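Extracellular solute-binding protein, family 3 (Methylophaga aminisulfidivorans MP, PDB 5SV6) is of unknown function but resembles periplasmic solute-binding proteins and is probably associated with the methanol dehydrogenase system. Local coordinates at residues E173-F176 with N177-M180. Sequence-based numbering, arbitrary orientation.
Sequences EGNF and NYTM
The F176 ring meets the M180 side chain one helical turn on, F176 CE1 lying 3.5 Å from M180 CG. CG of F176 lies anti to the backbone N (chi1 -175°); the ring stands out from the helix, CE1 and CZ under M180 CG. Selenomethionine M180 sets its CG over one ring face, 3.8 Å from the F176 centroid, in a CH-pi contact. Its SE follows obliquely, 4.6 Å from that centroid, as a Met-aromatic contact. An alanine at F176 takes away this ring, and the M180 side chain would probably be freer to turn. M180 N hydrogen-bonds F176 O (2.9 Å), and T179 N likewise N175 O (3.0 Å). T179 OG1, anti to its carbonyl carbon (chi1 -61°), lies 2.8 Å from N175 ND2. The helix is kinked at N177 and Y178, whose N atoms lack a bond to the turn before. One water joins E173 O to N177 N, another G174 O to Y178 N. N175 OD1 lies 3.5 Å from Y178 CD2, at the ring edge. That oxygen accepts a hydrogen bond from F154 N, fastening helix 172-180 to strand 154-156. Y178 OH is hydrogen-bonded to E203 OE1 of helix 197-206, and M180 packs on loop residues P158 and F185.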
ATOM      1  N   GLU A 173     -16.248   5.496 -15.834  1.00 16.76           N
ATOM      2  CA  GLU A 173     -17.234   6.578 -15.781  1.00 18.31           C
ATOM      3  C   GLU A 173     -18.443   6.240 -14.922  1.00 16.11           C
ATOM      4  O   GLU A 173     -18.890   7.065 -14.127  1.00 16.53           O
ATOM      5  CB  GLU A 173     -17.682   7.016 -17.182  1.00 20.70           C
ATOM      6  CG  GLU A 173     -16.626   7.802 -17.956  1.00 26.70           C
ATOM      7  CD  GLU A 173     -16.301   9.163 -17.338  1.00 33.96           C
ATOM      8  OE1 GLU A 173     -17.029   9.616 -16.420  1.00 34.93           O
ATOM      9  OE2 GLU A 173     -15.305   9.781 -17.778  1.00 31.19           O
ATOM     10  N   GLY A 174     -18.966   5.026 -15.072  1.00 15.31           N
ATOM     11  CA  GLY A 174     -20.148   4.621 -14.334  1.00 13.37           C
ATOM     12  C   GLY A 174     -19.876   4.379 -12.865  1.00 13.92           C
ATOM     13  O   GLY A 174     -20.805   4.268 -12.067  1.00 12.98           O
ATOM     14  N   ASN A 175     -18.597   4.308 -12.507  1.00 13.59           N
ATOM     15  CA  ASN A 175     -18.192   4.044 -11.122  1.00 13.91           C
ATOM     16  C   ASN A 175     -17.647   5.294 -10.427  1.00 12.16           C
ATOM     17  O   ASN A 175     -17.354   5.278  -9.240  1.00 11.93           O
ATOM     18  CB  ASN A 175     -17.144   2.920 -11.097  1.00 13.65           C
ATOM     19  CG  ASN A 175     -16.786   2.480  -9.694  1.00 13.23           C
ATOM     20  OD1 ASN A 175     -17.613   1.921  -8.980  1.00 12.79           O
ATOM     21  ND2 ASN A 175     -15.533   2.700  -9.305  1.00 11.41           N
ATOM     22  N   PHE A 176     -17.531   6.385 -11.170  1.00 11.90           N
ATOM     23  CA  PHE A 176     -16.891   7.590 -10.650  1.00 14.06           C
ATOM     24  C   PHE A 176     -17.593   8.155  -9.411  1.00 12.46           C
ATOM     25  O   PHE A 176     -16.948   8.416  -8.397  1.00 13.33           O
ATOM     26  CB  PHE A 176     -16.812   8.653 -11.749  1.00 12.78           C
ATOM     27  CG  PHE A 176     -16.071   9.891 -11.345  1.00 13.77           C
ATOM     28  CD1 PHE A 176     -16.752  10.993 -10.844  1.00 15.18           C
ATOM     29  CD2 PHE A 176     -14.691   9.960 -11.478  1.00 16.76           C
ATOM     30  CE1 PHE A 176     -16.065  12.143 -10.481  1.00 14.68           C
ATOM     31  CE2 PHE A 176     -13.995  11.107 -11.108  1.00 17.59           C
ATOM     32  CZ  PHE A 176     -14.681  12.194 -10.611  1.00 15.43           C
ATOM     33  N   ASN A 177     -18.906   8.366  -9.499  1.00 11.49           N
ATOM     34  CA  ASN A 177     -19.651   8.895  -8.357  1.00 13.14           C
ATOM     35  C   ASN A 177     -19.503   8.016  -7.108  1.00 11.94           C
ATOM     36  O   ASN A 177     -19.302   8.523  -6.009  1.00 12.60           O
ATOM     37  CB  ASN A 177     -21.132   9.106  -8.694  1.00 11.46           C
ATOM     38  CG  ASN A 177     -21.343  10.150  -9.776  1.00 12.48           C
ATOM     39  OD1 ASN A 177     -20.478  10.985 -10.028  1.00 10.82           O
ATOM     40  ND2 ASN A 177     -22.497  10.096 -10.427  1.00 13.32           N
ATOM     41  N   TYR A 178     -19.582   6.702  -7.282  1.00 11.27           N
ATOM     42  CA  TYR A 178     -19.346   5.789  -6.168  1.00 11.41           C
ATOM     43  C   TYR A 178     -17.959   5.975  -5.526  1.00 11.71           C
ATOM     44  O   TYR A 178     -17.848   6.102  -4.310  1.00 11.43           O
ATOM     45  CB  TYR A 178     -19.525   4.338  -6.610  1.00 13.96           C
ATOM     46  CG  TYR A 178     -19.259   3.365  -5.489  1.00 13.34           C
ATOM     47  CD1 TYR A 178     -19.995   3.426  -4.313  1.00 11.77           C
ATOM     48  CD2 TYR A 178     -18.268   2.402  -5.593  1.00 11.98           C
ATOM     49  CE1 TYR A 178     -19.762   2.551  -3.276  1.00 14.87           C
ATOM     50  CE2 TYR A 178     -18.028   1.508  -4.553  1.00 12.26           C
ATOM     51  CZ  TYR A 178     -18.781   1.595  -3.395  1.00 12.96           C
ATOM     52  OH  TYR A 178     -18.552   0.728  -2.357  1.00 11.57           O
ATOM     53  N   THR A 179     -16.917   6.012  -6.352  1.00 12.19           N
ATOM     54  CA  THR A 179     -15.532   6.178  -5.881  1.00 13.08           C
ATOM     55  C   THR A 179     -15.323   7.503  -5.137  1.00 13.82           C
ATOM     56  O   THR A 179     -14.639   7.563  -4.100  1.00 12.38           O
ATOM     57  CB  THR A 179     -14.550   6.124  -7.074  1.00 13.91           C
ATOM     58  OG1 THR A 179     -14.653   4.848  -7.721  1.00 16.48           O
ATOM     59  CG2 THR A 179     -13.114   6.335  -6.611  1.00 15.98           C
HETATM   60  N   MSE A 180     -15.921   8.566  -5.668  1.00 12.71           N
HETATM   61  CA  MSE A 180     -15.826   9.892  -5.058  1.00 13.70           C
HETATM   62  C   MSE A 180     -16.610  10.014  -3.744  1.00 13.99           C
HETATM   63  O   MSE A 180     -16.398  10.959  -2.984  1.00 13.42           O
HETATM   64  CB  MSE A 180     -16.316  10.963  -6.028  1.00 10.94           C
HETATM   65  CG  MSE A 180     -15.431  11.153  -7.227  1.00 13.63           C
HETATM   66 SE   MSE A 180     -13.574  11.559  -6.743  1.00 32.28          SE
HETATM   67  CE  MSE A 180     -12.761   9.832  -7.131  1.00 17.23           C
TER
HETATM   68  O   HOH W   1     -20.438   7.790 -11.877  1.00 14.08           O
HETATM   69  O   HOH W   2     -20.839   5.492  -9.481  1.00 13.90           O